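Local coordinates for protein pectate lyase II (Xanthomonas campestris pv. campestris, PDB 2QY1) that probably cleaves pectate, the de-esterified backbone of pectin, as a secreted pectate lyase of polysaccharide lyase family 1, at residues Gly214-Ile218 with Phe298-Leu302; Ile231-Gly236 with Thr254-Glu260; Lys240-Phe246 with Trp264-Tyr270. The protein carries 2 engineered substitutions. All blocks are in the same frame, centred on the assembly; numbering follows the deposited sequence.

Contact 1 of 3, residues Gly214-Ile218 with Phe298-Leu302; sequences GLSHI and FPESL
L215 and H217 reach from one strand of the parallel beta-helix to F298, P299, E300 and L302, part of a long irregular segment that crosses the outside of the coil. No hydrogen bond joins the two segments, so side-chain shape carries the contact. L215, an apolar residue on an outward-facing position, splits its contacts by branch. Its CB lies 3.8 Å from F298 CZ, CD2 passes P299 CG at 3.7 Å with the two side chains running in opposite directions, and CD1 rests against the carboxylate end of E300. That end arrives there because E300 CG stands between the backbone N and the carbonyl carbon (chi1 65°) and the chain runs straight on. The carboxylate also forms a long, weak ion pair with R193. F298, with CG anti to its backbone nitrogen (chi1 -161°), slants its ring obliquely over the strand, CE1 lying 3.4 Å from S216 O; that carbonyl is hydrogen-bonded to K240 N. H217 and L302 cross at about a right angle. The imidazole is fixed in rotation by hydrogen bonds at both nitrogens, ND1 to Y304 and NE2 to E242, and Y306 meets it edge-to-face. A branched leucine suits a flat ring: L302 CD1 lies over one face in a CH-pi contact, 4.0 Å from the ring centroid and displaced toward the rim near ND1, while CD2 lies 3.9 Å from H217 CB.

Contact 2 of 3, residues Ile231-Gly236 with Thr254-Glu260; sequences INVRMG and TSRDSSE. With PO4 (phosphate ion), chain C.
Parallel pairing of successive coils of the beta-helix joins N232 to T254; beyond it the chains diverge, and R234 at the end of the strand binds a phosphate ion, probably taken up from the crystallisation liquor. T254 N donates to I231 O at 2.9 Å, and V233 N returns a bond to T254 O at 3.0 Å. A serine then prolongs the pairing where the backbones part: S255 OG, anti to its own nitrogen (chi1 180°), donates to V233 O at 2.6 Å and accepts from G262 N. R234 suits the next place because its guanidinium can serve several partners. Its chain, bent at chi2 and chi3, brings NE to S258 OG at 2.8 Å, almost straight at 174° and within the guanidinium plane; the same hydroxyl is hydrogen-bonded to D184, which ties the arginine to a second-shell acid. The outer nitrogens fork onto the phosphate, NH1 to O1 and NH2 to O4, each 2.8 Å. R256 O sits over one face of the group, badly angled for a bond. R212 lies close too, and the two arginines would attract an anion, although D257 OD2 is 3.4 Å from phosphate O3. M235, in a left-handed backbone conformation, gives its N-H to E260 O. Its flexible chain curls at every torsion, laying SD 3.4 Å from S259 OG and CE beside E260 OE1.

Contact 3 of 3, residues Lys240-Phe246 with Trp264-Tyr270; sequences KIESNYF and WDLINNY
I241 and L266 lie side by side on one face of two parallel strands, L266 CD2 3.7 Å from I241 CB, while I241 CD1 reaches W264 CB at 3.8 Å. Branched aliphatic chains suit this place because they mesh closely between coils. Backbone hydrogen bonds join the strands: I241 N to D265 O, I267 N to I241 O and S243 N to I267 O. S243 and N268 then take left-handed conformations, bending both chains, and pairing resumes with Y270 N to N244 O and an almost straight F246 N to Y270 O (176°). The Y245 and Y270 rings form an offset stack, centroids 4.2 Å apart and planes at 12°; in both, CG anti to the backbone nitrogen sends the ring the same way. Between the tyrosines and the isoleucine, N244 and N269 point the same way with nearly coplanar amides, and N221 touches N244. At the polar edge, one water links E242 OE1, S243 OG and N268 ND2, and D265 OD2 takes the N-H of F298, staying beyond salt-bridge range of K240 NZ at 4.4 Å. The row of asparagines, with like residues stacked from coil to coil, is characteristic of the pectate lyase parallel beta-helix.

All three contacts involve neighbouring coils of the beta-helix. Contacts 2 and 3 both pair successive turns through parallel backbone bonds and share strand 245-255. They meet inside, where I231 touches I241 and F246, and W264 packs on the backbone of T254 and S255. Contact 1 instead lays an irregular segment on the outside and has side-chain packing and a CH-pi contact but no hydrogen bond between its segments; its strand 215-226 is hydrogen-bonded to K240 of contact 3, and I218 packs on I231 of contact 2. Contact 2 is the most buried, yet gathers charge around an anion, whereas contact 3 grades from aliphatic packing to stacked tyrosines and a water-bridged edge.

Contact 1 of 3, residues Gly214-Ile218 with Phe298-Leu302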
loop_
_atom_site.group_PDB
_atom_site.type_symbol
_atom_site.label_atom_id
_atom_site.label_comp_id
_atom_site.label_asym_id
_atom_site.label_seq_id
_atom_site.Cartn_x
_atom_site.Cartn_y
_atom_site.Cartn_z
ATOM N N GLY A 214 -14.557 -6.657 -0.627
ATOM C CA GLY A 214 -14.642 -5.204 -0.766
ATOM C C GLY A 214 -14.587 -4.675 -2.188
ATOM O O GLY A 214 -14.638 -5.439 -3.157
ATOM N N LEU A 215 -14.488 -3.353 -2.302
ATOM C CA LEU A 215 -14.398 -2.687 -3.594
ATOM C C LEU A 215 -13.135 -1.853 -3.658
ATOM O O LEU A 215 -12.736 -1.237 -2.666
ATOM C CB LEU A 215 -15.620 -1.792 -3.836
ATOM C CG LEU A 215 -17.013 -2.423 -3.738
ATOM C CD1 LEU A 215 -18.088 -1.347 -3.780
ATOM C CD2 LEU A 215 -17.238 -3.459 -4.835
ATOM N N SER A 216 -12.502 -1.841 -4.827
ATOM C CA SER A 216 -11.328 -1.012 -5.037
ATOM C C SER A 216 -11.380 -0.291 -6.377
ATOM O O SER A 216 -12.064 -0.721 -7.315
ATOM C CB SER A 216 -10.040 -1.835 -4.919
ATOM O OG SER A 216 -9.834 -2.634 -6.070
ATOM N N HIS A 217 -10.656 0.819 -6.441
ATOM C CA HIS A 217 -10.468 1.556 -7.674
ATOM C C HIS A 217 -8.963 1.713 -7.861
ATOM O O HIS A 217 -8.297 2.399 -7.086
ATOM C CB HIS A 217 -11.178 2.906 -7.594
ATOM C CG HIS A 217 -11.157 3.688 -8.870
ATOM N ND1 HIS A 217 -11.287 5.059 -8.897
ATOM C CD2 HIS A 217 -11.021 3.298 -10.161
ATOM C CE1 HIS A 217 -11.241 5.479 -10.149
ATOM N NE2 HIS A 217 -11.075 4.432 -10.935
ATOM N N ILE A 218 -8.439 1.037 -8.878
ATOM C CA ILE A 218 -7.006 0.992 -9.149
ATOM C C ILE A 218 -6.757 1.681 -10.491
ATOM O O ILE A 218 -7.015 1.100 -11.544
ATOM C CB ILE A 218 -6.493 -0.483 -9.154
ATOM C CG1 ILE A 218 -6.767 -1.148 -7.797
ATOM C CG2 ILE A 218 -5.001 -0.562 -9.511
ATOM C CD1 ILE A 218 -6.787 -2.678 -7.830
ATOM N N PHE A 298 -18.519 -2.618 -12.131
ATOM C CA PHE A 298 -18.426 -2.035 -10.796
ATOM C C PHE A 298 -19.841 -1.733 -10.289
ATOM O O PHE A 298 -20.577 -0.977 -10.924
ATOM C CB PHE A 298 -17.556 -0.780 -10.820
ATOM C CG PHE A 298 -17.036 -0.378 -9.473
ATOM C CD1 PHE A 298 -15.969 -1.059 -8.887
ATOM C CD2 PHE A 298 -17.603 0.690 -8.790
ATOM C CE1 PHE A 298 -15.483 -0.682 -7.638
ATOM C CE2 PHE A 298 -17.124 1.073 -7.539
ATOM C CZ PHE A 298 -16.063 0.386 -6.965
ATOM N N PRO A 299 -20.226 -2.338 -9.147
ATOM C CA PRO A 299 -21.635 -2.451 -8.742
ATOM C C PRO A 299 -22.306 -1.162 -8.253
ATOM O O PRO A 299 -23.534 -1.111 -8.162
ATOM C CB PRO A 299 -21.585 -3.480 -7.609
ATOM C CG PRO A 299 -20.232 -3.304 -7.014
ATOM C CD PRO A 299 -19.318 -2.947 -8.154
ATOM N N GLU A 300 -21.514 -0.138 -7.944
ATOM C CA GLU A 300 -22.061 1.114 -7.418
ATOM C C GLU A 300 -21.242 2.335 -7.827
ATOM O O GLU A 300 -20.127 2.210 -8.337
ATOM C CB GLU A 300 -22.177 1.048 -5.889
ATOM C CG GLU A 300 -20.840 0.947 -5.157
ATOM C CD GLU A 300 -21.000 0.830 -3.653
ATOM O OE1 GLU A 300 -20.211 1.463 -2.923
ATOM O OE2 GLU A 300 -21.911 0.106 -3.199
ATOM N N SER A 301 -21.811 3.515 -7.598
ATOM C CA SER A 301 -21.097 4.764 -7.807
ATOM C C SER A 301 -19.900 4.828 -6.863
ATOM O O SER A 301 -19.990 4.409 -5.705
ATOM C CB SER A 301 -22.025 5.958 -7.570
ATOM O OG SER A 301 -21.333 7.185 -7.728
ATOM N N LEU A 302 -18.778 5.333 -7.370
ATOM C CA LEU A 302 -17.589 5.549 -6.550
ATOM C C LEU A 302 -17.872 6.596 -5.480
ATOM O O LEU A 302 -17.363 6.504 -4.361
ATOM C CB LEU A 302 -16.400 5.972 -7.417
ATOM C CG LEU A 302 -15.761 4.884 -8.285
ATOM C CD1 LEU A 302 -14.954 5.508 -9.412
ATOM C CD2 LEU A 302 -14.884 3.952 -7.450
#

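Contact 2 of 3, residues Ile231-Gly236 with Thr254-Glu260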
loop_
_atom_site.group_PDB
_atom_site.type_symbol
_atom_site.label_atom_id
_atom_site.label_comp_id
_atom_site.label_asym_id
_atom_site.label_seq_id
_atom_site.Cartn_x
_atom_site.Cartn_y
_atom_site.Cartn_z
ATOM N N ILE A 231 -2.197 -7.338 -9.977
ATOM C CA ILE A 231 -3.465 -7.157 -9.278
ATOM C C ILE A 231 -4.131 -8.521 -9.128
ATOM O O ILE A 231 -4.464 -9.171 -10.122
ATOM C CB ILE A 231 -4.407 -6.187 -10.037
ATOM C CG1 ILE A 231 -3.751 -4.811 -10.203
ATOM C CG2 ILE A 231 -5.754 -6.064 -9.322
ATOM C CD1 ILE A 231 -4.302 -3.993 -11.362
ATOM N N ASN A 232 -4.308 -8.948 -7.882
ATOM C CA ASN A 232 -4.914 -10.241 -7.584
ATOM C C ASN A 232 -6.204 -10.051 -6.789
ATOM O O ASN A 232 -6.168 -9.810 -5.581
ATOM C CB ASN A 232 -3.919 -11.128 -6.821
ATOM C CG ASN A 232 -4.308 -12.598 -6.826
ATOM O OD1 ASN A 232 -5.300 -12.998 -7.437
ATOM N ND2 ASN A 232 -3.516 -13.414 -6.140
ATOM N N VAL A 233 -7.339 -10.149 -7.481
ATOM C CA VAL A 233 -8.646 -9.893 -6.876
ATOM C C VAL A 233 -9.305 -11.210 -6.480
ATOM O O VAL A 233 -9.453 -12.106 -7.306
ATOM C CB VAL A 233 -9.574 -9.097 -7.826
ATOM C CG1 VAL A 233 -10.779 -8.575 -7.069
ATOM C CG2 VAL A 233 -8.824 -7.934 -8.463
ATOM N N ARG A 234 -9.709 -11.313 -5.218
ATOM C CA ARG A 234 -10.133 -12.587 -4.634
ATOM C C ARG A 234 -11.329 -12.429 -3.700
ATOM O O ARG A 234 -11.677 -11.313 -3.307
ATOM C CB ARG A 234 -8.960 -13.219 -3.870
ATOM C CG ARG A 234 -7.812 -13.695 -4.755
ATOM C CD ARG A 234 -6.465 -13.560 -4.060
ATOM N NE ARG A 234 -6.256 -14.600 -3.054
ATOM C CZ ARG A 234 -5.064 -14.992 -2.609
ATOM N NH1 ARG A 234 -3.950 -14.446 -3.082
ATOM N NH2 ARG A 234 -4.985 -15.950 -1.693
ATOM N N MET A 235 -11.951 -13.557 -3.358
ATOM C CA MET A 235 -13.048 -13.621 -2.379
ATOM C C MET A 235 -14.228 -12.682 -2.664
ATOM O O MET A 235 -14.736 -12.013 -1.760
ATOM C CB MET A 235 -12.518 -13.397 -0.952
ATOM C CG MET A 235 -11.583 -14.485 -0.432
ATOM S SD MET A 235 -12.208 -16.173 -0.619
ATOM C CE MET A 235 -13.733 -16.117 0.325
ATOM N N GLY A 236 -14.660 -12.635 -3.921
ATOM C CA GLY A 236 -15.809 -11.819 -4.309
ATOM C C GLY A 236 -15.543 -10.326 -4.401
ATOM O O GLY A 236 -16.453 -9.547 -4.691
ATOM N N THR A 254 -5.319 -10.833 -12.325
ATOM C CA THR A 254 -5.623 -12.240 -12.077
ATOM C C THR A 254 -6.490 -12.428 -10.834
ATOM O O THR A 254 -6.674 -11.499 -10.045
ATOM C CB THR A 254 -4.321 -13.091 -11.957
ATOM O OG1 THR A 254 -4.654 -14.479 -11.813
ATOM C CG2 THR A 254 -3.464 -12.645 -10.763
ATOM N N SER A 255 -7.040 -13.630 -10.695
ATOM C CA SER A 255 -7.657 -14.079 -9.455
ATOM C C SER A 255 -7.179 -15.497 -9.177
ATOM O O SER A 255 -7.471 -16.408 -9.948
ATOM C CB SER A 255 -9.177 -14.052 -9.557
ATOM O OG SER A 255 -9.751 -14.494 -8.341
ATOM N N ARG A 256 -6.444 -15.682 -8.083
ATOM C CA ARG A 256 -5.847 -16.985 -7.776
ATOM C C ARG A 256 -5.603 -17.219 -6.284
ATOM O O ARG A 256 -5.377 -16.274 -5.529
ATOM C CB ARG A 256 -4.536 -17.173 -8.556
ATOM C CG ARG A 256 -3.481 -16.088 -8.309
ATOM C CD ARG A 256 -2.236 -16.324 -9.146
ATOM N NE ARG A 256 -2.538 -16.328 -10.577
ATOM C CZ ARG A 256 -1.746 -16.836 -11.518
ATOM N NH1 ARG A 256 -0.587 -17.395 -11.194
ATOM N NH2 ARG A 256 -2.120 -16.789 -12.790
ATOM N N ASP A 257 -5.667 -18.491 -5.888
ATOM C CA ASP A 257 -5.253 -18.978 -4.556
ATOM C C ASP A 257 -6.229 -18.747 -3.394
ATOM O O ASP A 257 -5.908 -19.050 -2.239
ATOM C CB ASP A 257 -3.838 -18.495 -4.200
ATOM C CG ASP A 257 -2.779 -19.072 -5.122
ATOM O OD1 ASP A 257 -2.773 -20.302 -5.331
ATOM O OD2 ASP A 257 -1.949 -18.295 -5.638
ATOM N N SER A 258 -7.415 -18.228 -3.706
ATOM C CA SER A 258 -8.510 -18.164 -2.740
ATOM C C SER A 258 -9.580 -19.208 -3.051
ATOM O O SER A 258 -9.645 -19.729 -4.169
ATOM C CB SER A 258 -9.131 -16.765 -2.702
ATOM O OG SER A 258 -8.399 -15.908 -1.844
ATOM N N SER A 259 -10.414 -19.507 -2.057
ATOM C CA SER A 259 -11.517 -20.455 -2.214
ATOM C C SER A 259 -12.549 -19.973 -3.235
ATOM O O SER A 259 -13.227 -20.783 -3.870
ATOM C CB SER A 259 -12.192 -20.722 -0.865
ATOM O OG SER A 259 -12.628 -19.514 -0.266
ATOM N N GLU A 260 -12.659 -18.654 -3.382
ATOM C CA GLU A 260 -13.577 -18.038 -4.344
ATOM C C GLU A 260 -12.894 -16.899 -5.093
ATOM O O GLU A 260 -12.087 -16.165 -4.520
ATOM C CB GLU A 260 -14.831 -17.524 -3.637
ATOM C CG GLU A 260 -15.785 -18.626 -3.190
ATOM C CD GLU A 260 -16.818 -18.143 -2.192
ATOM O OE1 GLU A 260 -16.456 -17.381 -1.268
ATOM O OE2 GLU A 260 -17.994 -18.534 -2.328
HETATM P P PO4 C . -1.218 -16.639 -1.744
HETATM O O1 PO4 C . -1.406 -15.560 -2.784
HETATM O O2 PO4 C . -0.029 -16.307 -0.871
HETATM O O3 PO4 C . -0.965 -17.959 -2.441
HETATM O O4 PO4 C . -2.459 -16.747 -0.884
#

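Contact 3 of 3, residues Lys240-Phe246 with Trp264-Tyr270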
loop_
_atom_site.group_PDB
_atom_site.type_symbol
_atom_site.label_atom_id
_atom_site.label_comp_id
_atom_site.label_asym_id
_atom_site.label_seq_id
_atom_site.Cartn_x
_atom_site.Cartn_y
_atom_site.Cartn_z
ATOM N N LYS A 240 -12.262 -1.876 -9.939
ATOM C CA LYS A 240 -12.312 -1.047 -11.134
ATOM C C LYS A 240 -10.872 -0.703 -11.509
ATOM O O LYS A 240 -10.213 0.087 -10.830
ATOM C CB LYS A 240 -13.146 0.219 -10.899
ATOM C CG LYS A 240 -13.309 1.082 -12.142
ATOM C CD LYS A 240 -14.218 2.278 -11.891
ATOM C CE LYS A 240 -14.443 3.074 -13.169
ATOM N NZ LYS A 240 -15.273 2.341 -14.171
ATOM N N ILE A 241 -10.391 -1.322 -12.584
ATOM C CA ILE A 241 -9.004 -1.177 -13.025
ATOM C C ILE A 241 -8.965 -0.300 -14.276
ATOM O O ILE A 241 -9.356 -0.730 -15.362
ATOM C CB ILE A 241 -8.344 -2.560 -13.279
ATOM C CG1 ILE A 241 -8.437 -3.433 -12.019
ATOM C CG2 ILE A 241 -6.890 -2.398 -13.734
ATOM C CD1 ILE A 241 -8.030 -4.888 -12.221
ATOM N N GLU A 242 -8.480 0.929 -14.105
ATOM C CA GLU A 242 -8.657 1.985 -15.102
ATOM C C GLU A 242 -7.363 2.739 -15.414
ATOM O O GLU A 242 -6.653 3.163 -14.508
ATOM C CB GLU A 242 -9.728 2.962 -14.601
ATOM C CG GLU A 242 -10.065 4.103 -15.547
ATOM C CD GLU A 242 -11.069 5.091 -14.967
ATOM O OE1 GLU A 242 -11.442 6.034 -15.691
ATOM O OE2 GLU A 242 -11.484 4.933 -13.795
ATOM N N SER A 243 -7.068 2.898 -16.704
ATOM C CA SER A 243 -5.973 3.761 -17.172
ATOM C C SER A 243 -4.620 3.556 -16.476
ATOM O O SER A 243 -3.902 4.520 -16.193
ATOM C CB SER A 243 -6.389 5.239 -17.099
ATOM O OG SER A 243 -7.457 5.508 -17.991
ATOM N N ASN A 244 -4.281 2.301 -16.198
ATOM C CA ASN A 244 -2.962 1.964 -15.679
ATOM C C ASN A 244 -1.984 1.765 -16.837
ATOM O O ASN A 244 -2.389 1.689 -18.000
ATOM C CB ASN A 244 -3.023 0.705 -14.800
ATOM C CG ASN A 244 -4.009 0.834 -13.648
ATOM O OD1 ASN A 244 -5.144 0.365 -13.731
ATOM N ND2 ASN A 244 -3.582 1.475 -12.572
ATOM N N TYR A 245 -0.697 1.695 -16.512
ATOM C CA TYR A 245 0.353 1.436 -17.492
ATOM C C TYR A 245 1.068 0.153 -17.075
ATOM O O TYR A 245 1.769 0.134 -16.060
ATOM C CB TYR A 245 1.331 2.616 -17.528
ATOM C CG TYR A 245 2.273 2.666 -18.718
ATOM C CD1 TYR A 245 2.125 3.644 -19.701
ATOM C CD2 TYR A 245 3.328 1.759 -18.846
ATOM C CE1 TYR A 245 2.992 3.712 -20.786
ATOM C CE2 TYR A 245 4.200 1.816 -19.930
ATOM C CZ TYR A 245 4.025 2.795 -20.895
ATOM O OH TYR A 245 4.879 2.858 -21.969
ATOM N N PHE A 246 0.870 -0.914 -17.849
ATOM C CA PHE A 246 1.471 -2.218 -17.564
ATOM C C PHE A 246 2.593 -2.534 -18.552
ATOM O O PHE A 246 2.413 -2.401 -19.764
ATOM C CB PHE A 246 0.425 -3.337 -17.662
ATOM C CG PHE A 246 -0.702 -3.233 -16.671
ATOM C CD1 PHE A 246 -1.919 -2.674 -17.042
ATOM C CD2 PHE A 246 -0.558 -3.727 -15.373
ATOM C CE1 PHE A 246 -2.972 -2.590 -16.137
ATOM C CE2 PHE A 246 -1.606 -3.647 -14.460
ATOM C CZ PHE A 246 -2.816 -3.074 -14.842
ATOM N N TRP A 264 -13.252 -8.021 -11.975
ATOM C CA TRP A 264 -12.677 -6.748 -12.412
ATOM C C TRP A 264 -13.455 -6.043 -13.519
ATOM O O TRP A 264 -14.039 -6.684 -14.397
ATOM C CB TRP A 264 -11.210 -6.919 -12.828
ATOM C CG TRP A 264 -10.939 -8.125 -13.677
ATOM C CD1 TRP A 264 -11.184 -8.263 -15.011
ATOM C CD2 TRP A 264 -10.359 -9.362 -13.246
ATOM N NE1 TRP A 264 -10.797 -9.511 -15.441
ATOM C CE2 TRP A 264 -10.285 -10.205 -14.377
ATOM C CE3 TRP A 264 -9.890 -9.837 -12.013
ATOM C CZ2 TRP A 264 -9.764 -11.502 -14.313
ATOM C CZ3 TRP A 264 -9.375 -11.129 -11.949
ATOM C CH2 TRP A 264 -9.313 -11.944 -13.093
ATOM N N ASP A 265 -13.451 -4.714 -13.448
ATOM C CA ASP A 265 -14.006 -3.845 -14.476
ATOM C C ASP A 265 -12.829 -3.110 -15.120
ATOM O O ASP A 265 -12.213 -2.233 -14.504
ATOM C CB ASP A 265 -14.994 -2.854 -13.843
ATOM C CG ASP A 265 -15.898 -2.175 -14.864
ATOM O OD1 ASP A 265 -15.519 -2.066 -16.048
ATOM O OD2 ASP A 265 -16.999 -1.733 -14.472
ATOM N N LEU A 266 -12.513 -3.494 -16.354
ATOM C CA LEU A 266 -11.329 -2.995 -17.056
ATOM C C LEU A 266 -11.687 -1.950 -18.107
ATOM O O LEU A 266 -12.556 -2.182 -18.945
ATOM C CB LEU A 266 -10.573 -4.155 -17.715
ATOM C CG LEU A 266 -9.844 -5.170 -16.825
ATOM C CD1 LEU A 266 -9.623 -6.476 -17.573
ATOM C CD2 LEU A 266 -8.522 -4.619 -16.323
ATOM N N ILE A 267 -11.024 -0.795 -18.045
ATOM C CA ILE A 267 -11.198 0.258 -19.053
ATOM C C ILE A 267 -9.912 1.062 -19.247
ATOM O O ILE A 267 -9.243 1.424 -18.274
ATOM C CB ILE A 267 -12.358 1.261 -18.721
ATOM C CG1 ILE A 267 -13.414 0.666 -17.777
ATOM C CG2 ILE A 267 -13.013 1.770 -20.010
ATOM C CD1 ILE A 267 -13.114 0.855 -16.295
ATOM N N ASN A 268 -9.576 1.322 -20.510
ATOM C CA ASN A 268 -8.517 2.269 -20.901
ATOM C C ASN A 268 -7.103 1.991 -20.381
ATOM O O ASN A 268 -6.273 2.899 -20.329
ATOM C CB ASN A 268 -8.928 3.713 -20.558
ATOM C CG ASN A 268 -10.133 4.188 -21.348
ATOM O OD1 ASN A 268 -10.392 3.722 -22.460
ATOM N ND2 ASN A 268 -10.876 5.130 -20.777
ATOM N N ASN A 269 -6.823 0.745 -20.010
ATOM C CA ASN A 269 -5.488 0.379 -19.536
ATOM C C ASN A 269 -4.477 0.342 -20.676
ATOM O O ASN A 269 -4.763 -0.200 -21.742
ATOM C CB ASN A 269 -5.519 -0.970 -18.810
ATOM C CG ASN A 269 -6.343 -0.929 -17.537
ATOM O OD1 ASN A 269 -7.439 -1.484 -17.479
ATOM N ND2 ASN A 269 -5.822 -0.263 -16.514
ATOM N N TYR A 270 -3.310 0.942 -20.453
ATOM C CA TYR A 270 -2.208 0.852 -21.406
ATOM C C TYR A 270 -1.450 -0.445 -21.164
ATOM O O TYR A 270 -0.893 -0.658 -20.085
ATOM C CB TYR A 270 -1.258 2.052 -21.291
ATOM C CG TYR A 270 -0.144 2.047 -22.324
ATOM C CD1 TYR A 270 -0.235 2.821 -23.483
ATOM C CD2 TYR A 270 0.995 1.257 -22.150
ATOM C CE1 TYR A 270 0.782 2.813 -24.440
ATOM C CE2 TYR A 270 2.014 1.238 -23.101
ATOM C CZ TYR A 270 1.902 2.020 -24.239
ATOM O OH TYR A 270 2.911 2.004 -25.174
HETATM O O HOH W 1 -10.298 6.109 -18.153
#